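Local coordinates for fructose-bisphosphate aldolase (Slackia heliotrinireducens, PDB 4MOZ), which belongs to the DeoC/LacD family of aldolases, folding as a TIM barrel of eight parallel strands and assembling with further copies of itself, at residues A130-G135 with H167-I172; E21-N26 with G205-K210; Y27-Q32 with N96-V101; H67-A72 with A88-D93. All coordinates share one frame; numbering follows the deposited sequence.

Contact 1: A130-G135 with H167-I172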
loop_
_atom_site.group_PDB
_atom_site.type_symbol
_atom_site.label_atom_id
_atom_site.label_comp_id
_atom_site.label_asym_id
_atom_site.label_seq_id
_atom_site.Cartn_x
_atom_site.Cartn_y
_atom_site.Cartn_z
ATOM N N ALA C 130 18.726 13.481 7.958
ATOM C CA ALA C 130 19.829 12.867 8.699
ATOM C C ALA C 130 21.164 13.265 8.086
ATOM O O ALA C 130 22.133 13.540 8.794
ATOM C CB ALA C 130 19.681 11.350 8.716
HETATM N N MSE C 131 21.198 13.304 6.760
HETATM C CA MSE C 131 22.394 13.677 6.036
HETATM C C MSE C 131 22.720 15.163 6.237
HETATM O O MSE C 131 23.884 15.523 6.432
HETATM C CB MSE C 131 22.216 13.339 4.565
HETATM C CG MSE C 131 23.498 13.173 3.814
HETATM SE SE MSE C 131 23.186 12.313 2.103
HETATM C CE MSE C 131 24.195 13.534 1.020
ATOM N N ARG C 132 21.684 16.006 6.197
ATOM C CA ARG C 132 21.787 17.439 6.498
ATOM C C ARG C 132 22.369 17.669 7.893
ATOM O O ARG C 132 23.227 18.531 8.086
ATOM C CB ARG C 132 20.407 18.111 6.401
ATOM C CG ARG C 132 20.374 19.579 6.840
ATOM C CD ARG C 132 18.985 20.014 7.303
ATOM N NE ARG C 132 18.531 19.227 8.451
ATOM C CZ ARG C 132 17.321 19.301 9.003
ATOM N NH1 ARG C 132 16.398 20.130 8.527
ATOM N NH2 ARG C 132 17.029 18.529 10.044
ATOM N N ASP C 133 21.896 16.891 8.859
ATOM C CA ASP C 133 22.363 17.010 10.232
ATOM C C ASP C 133 23.726 16.348 10.440
ATOM O O ASP C 133 24.341 16.505 11.495
ATOM C CB ASP C 133 21.314 16.453 11.194
ATOM C CG ASP C 133 20.015 17.245 11.158
ATOM O OD1 ASP C 133 20.031 18.430 10.752
ATOM O OD2 ASP C 133 18.973 16.681 11.537
ATOM N N ASN C 134 24.197 15.625 9.426
ATOM C CA ASN C 134 25.542 15.050 9.441
ATOM C C ASN C 134 26.555 15.966 8.743
ATOM O O ASN C 134 27.704 15.586 8.524
ATOM C CB ASN C 134 25.539 13.646 8.818
ATOM C CG ASN C 134 26.795 12.853 9.146
ATOM O OD1 ASN C 134 27.386 13.006 10.220
ATOM N ND2 ASN C 134 27.209 11.995 8.217
ATOM N N GLY C 135 26.117 17.171 8.390
ATOM C CA GLY C 135 27.011 18.186 7.840
ATOM C C GLY C 135 26.913 18.487 6.354
ATOM O O GLY C 135 27.675 19.305 5.846
ATOM N N HIS C 167 8.883 22.100 3.221
ATOM C CA HIS C 167 8.655 23.446 3.729
ATOM C C HIS C 167 8.549 23.485 5.219
ATOM O O HIS C 167 8.908 24.482 5.841
ATOM C CB HIS C 167 7.452 24.088 3.057
ATOM C CG HIS C 167 7.730 24.530 1.644
ATOM N ND1 HIS C 167 6.754 24.812 0.765
ATOM C CD2 HIS C 167 8.937 24.709 0.965
ATOM C CE1 HIS C 167 7.302 25.170 -0.413
ATOM N NE2 HIS C 167 8.639 25.105 -0.288
ATOM N N GLU C 168 8.082 22.385 5.798
ATOM C CA GLU C 168 8.077 22.200 7.246
ATOM C C GLU C 168 9.511 22.260 7.784
ATOM O O GLU C 168 9.741 22.704 8.909
ATOM C CB GLU C 168 7.423 20.857 7.587
ATOM C CG GLU C 168 7.269 20.569 9.069
ATOM C CD GLU C 168 6.703 19.188 9.362
ATOM O OE1 GLU C 168 6.437 18.414 8.412
ATOM O OE2 GLU C 168 6.525 18.876 10.557
ATOM N N GLU C 169 10.464 21.829 6.957
ATOM C CA GLU C 169 11.877 21.783 7.330
ATOM C C GLU C 169 12.672 22.993 6.849
ATOM O O GLU C 169 13.865 23.100 7.124
ATOM C CB GLU C 169 12.531 20.500 6.798
ATOM C CG GLU C 169 12.109 19.228 7.519
ATOM C CD GLU C 169 12.440 19.243 9.005
ATOM O OE1 GLU C 169 13.462 19.852 9.399
ATOM O OE2 GLU C 169 11.673 18.636 9.782
ATOM N N GLY C 170 12.020 23.899 6.127
ATOM C CA GLY C 170 12.699 25.074 5.577
ATOM C C GLY C 170 13.569 24.778 4.363
ATOM O O GLY C 170 14.508 25.521 4.068
ATOM N N LEU C 171 13.257 23.691 3.660
ATOM C CA LEU C 171 13.946 23.337 2.423
ATOM C C LEU C 171 13.167 23.871 1.237
ATOM O O LEU C 171 11.935 23.898 1.261
ATOM C CB LEU C 171 14.080 21.817 2.299
ATOM C CG LEU C 171 14.957 21.093 3.321
ATOM C CD1 LEU C 171 14.670 19.599 3.287
ATOM C CD2 LEU C 171 16.437 21.368 3.080
ATOM N N ILE C 172 13.875 24.299 0.196
ATOM C CA ILE C 172 13.204 24.711 -1.031
ATOM C C ILE C 172 12.818 23.474 -1.847
ATOM O O ILE C 172 13.345 22.382 -1.616
ATOM C CB ILE C 172 14.030 25.718 -1.871
ATOM C CG1 ILE C 172 15.236 25.041 -2.523
ATOM C CG2 ILE C 172 14.451 26.922 -1.023
ATOM C CD1 ILE C 172 15.688 25.710 -3.803
HETATM O O HOH W 1 16.366 21.979 6.564
#

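Contact 2: E21-N26 with G205-K210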
loop_
_atom_site.group_PDB
_atom_site.type_symbol
_atom_site.label_atom_id
_atom_site.label_comp_id
_atom_site.label_asym_id
_atom_site.label_seq_id
_atom_site.Cartn_x
_atom_site.Cartn_y
_atom_site.Cartn_z
ATOM N N GLU C 21 13.736 31.173 9.068
ATOM C CA GLU C 21 15.099 31.658 8.828
ATOM C C GLU C 21 15.905 30.667 7.994
ATOM O O GLU C 21 16.649 31.069 7.101
ATOM C CB GLU C 21 15.827 31.993 10.139
ATOM C CG GLU C 21 15.161 33.085 10.971
ATOM C CD GLU C 21 14.813 34.338 10.170
ATOM O OE1 GLU C 21 15.722 34.952 9.572
ATOM O OE2 GLU C 21 13.623 34.714 10.140
ATOM N N THR C 22 15.732 29.379 8.282
ATOM C CA THR C 22 16.341 28.308 7.499
ATOM C C THR C 22 15.878 28.363 6.041
ATOM O O THR C 22 16.690 28.217 5.125
ATOM C CB THR C 22 16.024 26.923 8.101
ATOM O OG1 THR C 22 16.441 26.900 9.470
ATOM C CG2 THR C 22 16.751 25.817 7.350
ATOM N N TYR C 23 14.580 28.585 5.832
ATOM C CA TYR C 23 14.030 28.672 4.481
ATOM C C TYR C 23 14.652 29.819 3.701
ATOM O O TYR C 23 14.984 29.668 2.522
ATOM C CB TYR C 23 12.510 28.840 4.504
ATOM C CG TYR C 23 11.918 29.040 3.127
ATOM C CD1 TYR C 23 11.656 27.950 2.297
ATOM C CD2 TYR C 23 11.633 30.318 2.642
ATOM C CE1 TYR C 23 11.117 28.123 1.033
ATOM C CE2 TYR C 23 11.098 30.502 1.373
ATOM C CZ TYR C 23 10.840 29.399 0.577
ATOM O OH TYR C 23 10.309 29.560 -0.680
ATOM N N ILE C 24 14.789 30.967 4.362
ATOM C CA ILE C 24 15.391 32.138 3.741
ATOM C C ILE C 24 16.869 31.863 3.467
ATOM O O ILE C 24 17.347 32.123 2.364
ATOM C CB ILE C 24 15.183 33.418 4.588
ATOM C CG1 ILE C 24 13.681 33.718 4.729
ATOM C CG2 ILE C 24 15.904 34.604 3.956
ATOM C CD1 ILE C 24 13.327 34.661 5.862
ATOM N N ASP C 25 17.574 31.309 4.455
ATOM C CA ASP C 25 18.960 30.882 4.265
ATOM C C ASP C 25 19.094 30.059 2.985
ATOM O O ASP C 25 19.970 30.316 2.162
ATOM C CB ASP C 25 19.451 30.051 5.456
ATOM C CG ASP C 25 19.697 30.881 6.707
ATOM O OD1 ASP C 25 19.694 32.128 6.639
ATOM O OD2 ASP C 25 19.897 30.271 7.776
ATOM N N ASN C 26 18.204 29.084 2.820
ATOM C CA ASN C 26 18.276 28.149 1.696
ATOM C C ASN C 26 17.885 28.770 0.361
ATOM O O ASN C 26 18.470 28.448 -0.679
ATOM C CB ASN C 26 17.446 26.895 1.982
ATOM C CG ASN C 26 18.083 26.005 3.038
ATOM O OD1 ASN C 26 19.308 25.860 3.089
ATOM N ND2 ASN C 26 17.253 25.399 3.882
ATOM N N GLY C 205 2.618 23.716 -4.580
ATOM C CA GLY C 205 3.323 24.618 -3.668
ATOM C C GLY C 205 4.824 24.704 -3.863
ATOM O O GLY C 205 5.544 25.128 -2.953
ATOM N N ALA C 206 5.298 24.312 -5.046
ATOM C CA ALA C 206 6.728 24.353 -5.361
ATOM C C ALA C 206 7.296 25.772 -5.336
ATOM O O ALA C 206 6.590 26.745 -5.611
ATOM C CB ALA C 206 6.997 23.701 -6.710
ATOM N N ASP C 207 8.576 25.879 -4.993
ATOM C CA ASP C 207 9.295 27.139 -5.093
ATOM C C ASP C 207 9.719 27.421 -6.530
ATOM O O ASP C 207 9.698 28.573 -6.979
ATOM C CB ASP C 207 10.509 27.109 -4.175
ATOM C CG ASP C 207 10.122 26.944 -2.732
ATOM O OD1 ASP C 207 9.383 27.810 -2.214
ATOM O OD2 ASP C 207 10.522 25.932 -2.126
ATOM N N PHE C 208 10.107 26.361 -7.239
ATOM C CA PHE C 208 10.498 26.443 -8.638
ATOM C C PHE C 208 9.924 25.273 -9.422
ATOM O O PHE C 208 9.706 24.194 -8.867
ATOM C CB PHE C 208 12.026 26.461 -8.784
ATOM C CG PHE C 208 12.676 27.685 -8.203
ATOM C CD1 PHE C 208 12.761 28.861 -8.941
ATOM C CD2 PHE C 208 13.201 27.663 -6.913
ATOM C CE1 PHE C 208 13.351 29.995 -8.402
ATOM C CE2 PHE C 208 13.797 28.792 -6.372
ATOM C CZ PHE C 208 13.874 29.957 -7.117
ATOM N N VAL C 209 9.675 25.500 -10.708
ATOM C CA VAL C 209 9.210 24.453 -11.608
ATOM C C VAL C 209 10.107 24.398 -12.843
ATOM O O VAL C 209 10.364 25.422 -13.484
ATOM C CB VAL C 209 7.720 24.628 -12.005
ATOM C CG1 VAL C 209 7.439 26.016 -12.569
ATOM C CG2 VAL C 209 7.284 23.545 -12.988
ATOM N N LYS C 210 10.599 23.201 -13.152
ATOM C CA LYS C 210 11.400 22.981 -14.347
ATOM C C LYS C 210 10.536 22.344 -15.429
ATOM O O LYS C 210 9.964 21.282 -15.222
ATOM C CB LYS C 210 12.644 22.133 -14.009
ATOM C CG LYS C 210 13.274 21.340 -15.149
ATOM C CD LYS C 210 13.725 22.164 -16.343
ATOM C CE LYS C 210 14.448 21.273 -17.347
ATOM N NZ LYS C 210 14.000 21.471 -18.750
#

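Contact 3: Y27-Q32 with N96-V101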
loop_
_atom_site.group_PDB
_atom_site.type_symbol
_atom_site.label_atom_id
_atom_site.label_comp_id
_atom_site.label_asym_id
_atom_site.label_seq_id
_atom_site.Cartn_x
_atom_site.Cartn_y
_atom_site.Cartn_z
ATOM N N TYR C 27 16.900 29.662 0.397
ATOM C CA TYR C 27 16.486 30.389 -0.795
ATOM C C TYR C 27 17.602 31.328 -1.271
ATOM O O TYR C 27 17.871 31.422 -2.472
ATOM C CB TYR C 27 15.211 31.177 -0.520
ATOM C CG TYR C 27 14.481 31.587 -1.773
ATOM C CD1 TYR C 27 14.833 32.744 -2.467
ATOM C CD2 TYR C 27 13.428 30.818 -2.264
ATOM C CE1 TYR C 27 14.157 33.119 -3.619
ATOM C CE2 TYR C 27 12.747 31.183 -3.411
ATOM C CZ TYR C 27 13.113 32.330 -4.083
ATOM O OH TYR C 27 12.437 32.688 -5.223
HETATM N N MSE C 28 18.246 32.007 -0.322
HETATM C CA MSE C 28 19.385 32.883 -0.623
HETATM C C MSE C 28 20.575 32.092 -1.171
HETATM O O MSE C 28 21.191 32.508 -2.150
HETATM C CB MSE C 28 19.809 33.693 0.610
HETATM C CG MSE C 28 18.787 34.724 1.073
HETATM SE SE MSE C 28 18.548 36.209 -0.179
HETATM C CE MSE C 28 20.166 37.220 0.252
ATOM N N LYS C 29 20.888 30.956 -0.547
ATOM C CA LYS C 29 21.966 30.095 -1.026
ATOM C C LYS C 29 21.683 29.597 -2.443
ATOM O O LYS C 29 22.511 29.754 -3.341
ATOM C CB LYS C 29 22.167 28.904 -0.096
ATOM C CG LYS C 29 22.954 29.187 1.170
ATOM C CD LYS C 29 23.089 27.894 1.956
ATOM C CE LYS C 29 23.461 28.128 3.408
ATOM N NZ LYS C 29 23.407 26.835 4.148
ATOM N N ALA C 30 20.501 29.017 -2.638
ATOM C CA ALA C 30 20.130 28.405 -3.915
ATOM C C ALA C 30 20.163 29.391 -5.073
ATOM O O ALA C 30 20.589 29.041 -6.174
ATOM C CB ALA C 30 18.762 27.755 -3.818
ATOM N N THR C 31 19.712 30.616 -4.817
ATOM C CA THR C 31 19.670 31.658 -5.845
ATOM C C THR C 31 20.900 32.576 -5.808
ATOM O O THR C 31 20.964 33.578 -6.530
ATOM C CB THR C 31 18.385 32.507 -5.738
ATOM O OG1 THR C 31 18.361 33.188 -4.479
ATOM C CG2 THR C 31 17.134 31.639 -5.875
ATOM N N GLN C 32 21.873 32.221 -4.969
ATOM C CA GLN C 32 23.086 33.018 -4.763
ATOM C C GLN C 32 22.758 34.486 -4.460
ATOM O O GLN C 32 23.455 35.397 -4.902
ATOM C CB GLN C 32 24.045 32.887 -5.959
ATOM C CG GLN C 32 24.481 31.458 -6.275
ATOM C CD GLN C 32 25.474 30.887 -5.275
ATOM O OE1 GLN C 32 25.721 31.462 -4.211
ATOM N NE2 GLN C 32 26.051 29.741 -5.616
ATOM N N ASN C 96 31.409 22.623 -0.001
ATOM C CA ASN C 96 30.996 23.986 -0.359
ATOM C C ASN C 96 30.184 24.032 -1.642
ATOM O O ASN C 96 30.520 24.752 -2.585
ATOM C CB ASN C 96 32.210 24.911 -0.470
ATOM C CG ASN C 96 33.125 24.814 0.730
ATOM O OD1 ASN C 96 34.339 24.682 0.584
ATOM N ND2 ASN C 96 32.545 24.861 1.927
ATOM N N VAL C 97 29.123 23.239 -1.674
ATOM C CA VAL C 97 28.194 23.207 -2.790
ATOM C C VAL C 97 26.802 23.218 -2.163
ATOM O O VAL C 97 26.586 22.610 -1.108
ATOM C CB VAL C 97 28.375 21.927 -3.648
ATOM C CG1 VAL C 97 27.364 21.875 -4.785
ATOM C CG2 VAL C 97 29.788 21.835 -4.208
ATOM N N ASN C 98 25.877 23.937 -2.789
ATOM C CA ASN C 98 24.481 23.887 -2.381
ATOM C C ASN C 98 23.835 22.682 -3.049
ATOM O O ASN C 98 23.621 22.680 -4.265
ATOM C CB ASN C 98 23.743 25.175 -2.763
ATOM C CG ASN C 98 24.375 26.421 -2.167
ATOM O OD1 ASN C 98 24.732 26.455 -0.990
ATOM N ND2 ASN C 98 24.501 27.462 -2.978
ATOM N N TYR C 99 23.542 21.654 -2.255
ATOM C CA TYR C 99 22.974 20.410 -2.780
ATOM C C TYR C 99 21.452 20.403 -2.786
ATOM O O TYR C 99 20.807 20.776 -1.801
ATOM C CB TYR C 99 23.506 19.191 -2.015
ATOM C CG TYR C 99 24.981 18.936 -2.241
ATOM C CD1 TYR C 99 25.437 18.374 -3.439
ATOM C CD2 TYR C 99 25.922 19.256 -1.259
ATOM C CE1 TYR C 99 26.787 18.144 -3.649
ATOM C CE2 TYR C 99 27.276 19.029 -1.458
ATOM C CZ TYR C 99 27.704 18.473 -2.653
ATOM O OH TYR C 99 29.049 18.245 -2.856
ATOM N N LEU C 100 20.897 19.987 -3.922
ATOM C CA LEU C 100 19.477 19.720 -4.050
ATOM C C LEU C 100 19.319 18.217 -4.266
ATOM O O LEU C 100 19.781 17.675 -5.281
ATOM C CB LEU C 100 18.893 20.485 -5.234
ATOM C CG LEU C 100 17.366 20.512 -5.347
ATOM C CD1 LEU C 100 16.819 21.807 -4.773
ATOM C CD2 LEU C 100 16.943 20.377 -6.799
ATOM N N VAL C 101 18.680 17.545 -3.311
ATOM C CA VAL C 101 18.511 16.094 -3.382
ATOM C C VAL C 101 17.311 15.716 -4.250
ATOM O O VAL C 101 16.159 16.029 -3.924
ATOM C CB VAL C 101 18.401 15.455 -1.982
ATOM C CG1 VAL C 101 18.244 13.942 -2.095
ATOM C CG2 VAL C 101 19.631 15.797 -1.149
HETATM O O HOH W 2 25.378 29.998 -1.664
#

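Contact 4: H67-A72 with A88-D93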
loop_
_atom_site.group_PDB
_atom_site.type_symbol
_atom_site.label_atom_id
_atom_site.label_comp_id
_atom_site.label_asym_id
_atom_site.label_seq_id
_atom_site.Cartn_x
_atom_site.Cartn_y
_atom_site.Cartn_z
ATOM N N HIS C 67 33.819 13.881 -11.668
ATOM C CA HIS C 67 33.721 14.962 -12.650
ATOM C C HIS C 67 32.620 15.939 -12.312
ATOM O O HIS C 67 32.837 17.157 -12.341
ATOM C CB HIS C 67 33.494 14.347 -14.026
ATOM C CG HIS C 67 33.542 15.329 -15.172
ATOM N ND1 HIS C 67 34.634 16.063 -15.457
ATOM C CD2 HIS C 67 32.591 15.641 -16.145
ATOM C CE1 HIS C 67 34.388 16.823 -16.542
ATOM N NE2 HIS C 67 33.137 16.559 -16.964
ATOM N N LEU C 68 31.441 15.419 -11.970
ATOM C CA LEU C 68 30.282 16.257 -11.652
ATOM C C LEU C 68 30.541 17.150 -10.444
ATOM O O LEU C 68 30.174 18.327 -10.440
ATOM C CB LEU C 68 29.032 15.400 -11.420
ATOM C CG LEU C 68 28.659 14.387 -12.515
ATOM C CD1 LEU C 68 27.538 13.469 -12.055
ATOM C CD2 LEU C 68 28.283 15.079 -13.815
ATOM N N PHE C 69 31.185 16.593 -9.424
ATOM C CA PHE C 69 31.454 17.336 -8.198
ATOM C C PHE C 69 32.583 18.351 -8.372
ATOM O O PHE C 69 32.568 19.411 -7.742
ATOM C CB PHE C 69 31.729 16.379 -7.040
ATOM C CG PHE C 69 30.505 15.634 -6.574
ATOM C CD1 PHE C 69 30.105 14.453 -7.206
ATOM C CD2 PHE C 69 29.744 16.115 -5.510
ATOM C CE1 PHE C 69 28.974 13.769 -6.784
ATOM C CE2 PHE C 69 28.616 15.434 -5.084
ATOM C CZ PHE C 69 28.230 14.258 -5.719
ATOM N N LYS C 70 33.546 18.029 -9.234
ATOM C CA LYS C 70 34.624 18.951 -9.575
ATOM C C LYS C 70 34.069 20.174 -10.305
ATOM O O LYS C 70 34.483 21.299 -10.032
ATOM C CB LYS C 70 35.685 18.263 -10.437
ATOM C CG LYS C 70 36.537 17.227 -9.714
ATOM C CD LYS C 70 37.585 16.671 -10.670
ATOM C CE LYS C 70 38.289 15.443 -10.118
ATOM N NZ LYS C 70 39.346 15.797 -9.137
ATOM N N ILE C 71 33.133 19.937 -11.225
ATOM C CA ILE C 71 32.457 21.004 -11.962
ATOM C C ILE C 71 31.674 21.913 -11.016
ATOM O O ILE C 71 31.805 23.135 -11.072
ATOM C CB ILE C 71 31.518 20.446 -13.053
ATOM C CG1 ILE C 71 32.324 19.726 -14.137
ATOM C CG2 ILE C 71 30.707 21.569 -13.685
ATOM C CD1 ILE C 71 31.494 18.843 -15.047
ATOM N N ALA C 72 30.875 21.312 -10.142
ATOM C CA ALA C 72 30.081 22.060 -9.174
ATOM C C ALA C 72 30.956 22.909 -8.254
ATOM O O ALA C 72 30.560 24.004 -7.847
ATOM C CB ALA C 72 29.222 21.111 -8.355
ATOM N N ALA C 88 25.888 11.501 -1.185
ATOM C CA ALA C 88 26.466 10.901 0.023
ATOM C C ALA C 88 27.902 10.394 -0.164
ATOM O O ALA C 88 28.708 10.451 0.770
ATOM C CB ALA C 88 25.576 9.777 0.536
ATOM N N ARG C 89 28.215 9.911 -1.363
ATOM C CA ARG C 89 29.515 9.288 -1.619
ATOM C C ARG C 89 30.634 10.300 -1.836
ATOM O O ARG C 89 31.807 9.956 -1.712
ATOM C CB ARG C 89 29.453 8.323 -2.810
ATOM C CG ARG C 89 28.328 7.296 -2.766
ATOM C CD ARG C 89 28.488 6.264 -1.663
ATOM N NE ARG C 89 29.669 5.419 -1.833
ATOM C CZ ARG C 89 29.948 4.369 -1.066
ATOM N NH1 ARG C 89 29.123 4.022 -0.088
ATOM N NH2 ARG C 89 31.048 3.660 -1.281
ATOM N N TYR C 90 30.270 11.544 -2.149
ATOM C CA TYR C 90 31.259 12.571 -2.487
ATOM C C TYR C 90 31.200 13.846 -1.645
ATOM O O TYR C 90 32.195 14.570 -1.563
ATOM C CB TYR C 90 31.148 12.937 -3.966
ATOM C CG TYR C 90 31.503 11.809 -4.909
ATOM C CD1 TYR C 90 32.817 11.622 -5.332
ATOM C CD2 TYR C 90 30.523 10.928 -5.381
ATOM C CE1 TYR C 90 33.153 10.597 -6.201
ATOM C CE2 TYR C 90 30.847 9.896 -6.246
ATOM C CZ TYR C 90 32.166 9.735 -6.653
ATOM O OH TYR C 90 32.509 8.716 -7.510
ATOM N N ALA C 91 30.050 14.117 -1.027
ATOM C CA ALA C 91 29.801 15.394 -0.343
ATOM C C ALA C 91 30.833 15.777 0.708
ATOM O O ALA C 91 31.105 16.963 0.890
ATOM C CB ALA C 91 28.403 15.424 0.264
ATOM N N ALA C 92 31.399 14.789 1.401
ATOM C CA ALA C 92 32.402 15.069 2.435
ATOM C C ALA C 92 33.650 15.738 1.847
ATOM O O ALA C 92 34.275 16.572 2.504
ATOM C CB ALA C 92 32.773 13.804 3.202
ATOM N N ASP C 93 33.987 15.383 0.607
ATOM C CA ASP C 93 35.122 15.978 -0.092
ATOM C C ASP C 93 34.754 17.230 -0.883
ATOM O O ASP C 93 35.627 17.891 -1.442
ATOM C CB ASP C 93 35.772 14.953 -1.026
ATOM C CG ASP C 93 36.433 13.827 -0.275
ATOM O OD1 ASP C 93 37.055 14.090 0.773
ATOM O OD2 ASP C 93 36.333 12.675 -0.730
#

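Contact 1: A130-G135 with H167-I172
Arg132 NH1 is gripped twice by Glu169: directly by the carboxylate, and through a water by the backbone. The direct link is a salt bridge in which Arg132 NH1 donates to Glu169 OE1 over 3.1 Å. The bond is nearly straight, with an N-H...O angle of 163°. The acceptor lies close to the guanidinium plane, at its edge, while OE1 is reached on its anti side and somewhat out of the carboxylate plane; the two flat groups are turned 61° apart. Water 1 accepts from Arg132 NH1 at 2.7 Å and donates to Glu169 O at 2.8 Å, so that NH1 is joined to Glu169 by two routes, side chain and backbone.

The guanidinium is held from its other side too. Asp133 takes it side-on, OD2 receiving Arg132 NH2 at 3.1 Å on the syn side, and OD1 receiving Arg132 NE at 2.9 Å from above the carboxylate plane. The group is thus caught between two acids and a water, which would restrict its rotation. The arginine leaves its helix with CG anti to the backbone N (chi1 174°) and then bends at chi3; the two side chains cross at about a right angle.

Both helices stop here in Schellman motifs, with positive-phi Gly135 and Gly170 at the C-prime positions. The example is a surface salt-bridge network joining the C-terminal ends of helices 125-132 and 152-168, neighbours on the outside of a TIM barrel, just before the chain enters strands 138-145 and 172-177.

Contact 2: E21-N26 with G205-K210
Tyr23 reaches Asp207 with its phenol: Tyr23 OH donates to Asp207 OD1 in a short hydrogen bond of 2.5 Å, through which the two segments meet. Both conformations serve this bond. Tyr23 sets CG anti to its own N (chi1 176°), beside the carbonyl carbon; this carries the ring obliquely out from helix 20-30 and brings its hydroxyl to the aspartate. Asp207 makes the other choice, CG anti to its carbonyl carbon, and points its short chain back at the helix. The two side chains thus approach from opposite directions.

The flat groups are neither coplanar nor stacked. Asp207 OD1 sits at the edge of the tyrosine ring, in its plane, yet the ring and carboxylate planes are 48° apart, and the hydroxyl meets OD1 from well above the carboxylate plane, 57° out of it. The second oxygen stays farther off, Asp207 OD2 lying 3.9 Å from Tyr23 CE1.

The carboxylate is buried and has several further partners. OD2 accepts from His167 NE2 and from the backbone N of Val173, while OD1 forms a salt bridge with Arg89 NH1 of a neighbouring subunit. With donors at both oxygens and a cation beside one of them, the chemistry is consistent with a buried aspartate kept in its charged form, and its rotation is probably restricted by these partners.

Contact 3: Y27-Q32 with N96-V101
Asn98 meets Lys29 at both its carbonyl and its side chain, where helix 20-30 ends across the N-terminal mouth of the TIM barrel, facing the start of strand 99-102. The amide of Asn98 crosses the lysine chain obliquely. Its OD1 rests beside the aliphatic part, 3.7 Å from both Lys29 CB and Lys29 CD, and the extended lysine then runs on past it, so that NZ bonds to Asn137 OD1; Asn137 ND2 in turn donates to Asn98 OD1. Asn137 therefore bonds to the polar ends of both side chains. On the other branch, Asn98 ND2 comes 3.1 Å from Lys29 O at an angle too poor for a hydrogen bond, and donates instead to Gly78 O.

Gln32 occupies the C-prime position of a Schellman motif, with positive phi, and bends at chi2 (-73°) to bring its amide round to the asparagine. The two amide planes stand 51° apart, and Gln32 NE2 lies 3.8 Å from Asn98 ND2 without bonding to it. The glutamine nitrogen donates to Cys77 O. A water spans the remaining separation: water 2 accepts from Asn98 ND2 at 3.0 Å and donates to Gln32 OE1, also at 3.0 Å.

Contact 4: H67-A72 with A88-D93
Phe69 and Tyr90 mark the nearest approach of the two backbones, their CA atoms 7.4 Å apart. Residues 67-72 are regular helix, whereas residues 88-93 belong to the end of helix 84-90, where the backbone still coils but its hydrogen bonding becomes irregular. Both aromatic residues direct their CB at the opposite segment.

The rings play unequal parts. Tyr90 CB stands over the middle of the Phe69 ring, 3.5 Å from its centroid and 4° off the ring normal, which makes a well-centred CH-pi contact. Beyond it the Tyr90 ring slides off to one side: the ring planes are inclined by only 24°, but with centroids 4.9 Å apart little of one ring lies over the other. The closest carbons, Phe69 CE1 and Tyr90 CD2, lie 3.5 Å from each other. The two side chains cross at about a right angle, and the phenylalanine presents a face to the methylene.

Phe69 also packs on Met80 of strand 79-82, while Tyr90 touches Gly234 of a neighbouring subunit. The aromatic pair thus joins helices 66-74 and 84-90 on the outside of the TIM barrel, the helices that precede and follow strand 79-82 in the chain.

How the contacts relate
Contacts 2 and 3 share helix 20-30 and have centres about 10 Å apart; Phe208 CZ packs 3.6 Å from Tyr27 OH between them. Contact 1, its centre about 12 Å from each, joins them through Ile172, whose CD1 lies 3.7 Å from Ala30 CB, and through Gly170 O, which is 2.8 Å from Asn26 ND2 in a probable hydrogen bond. Contact 4 meets contact 3 where Tyr99 OH lies 3.5 Å from Phe69 CD2. Within one chain contacts 2 and 4 stay apart, nearest atoms about 14 Å, yet the assembly unites them: Arg89, from segment 88-93, reaches the contact 2 region of a neighbouring subunit.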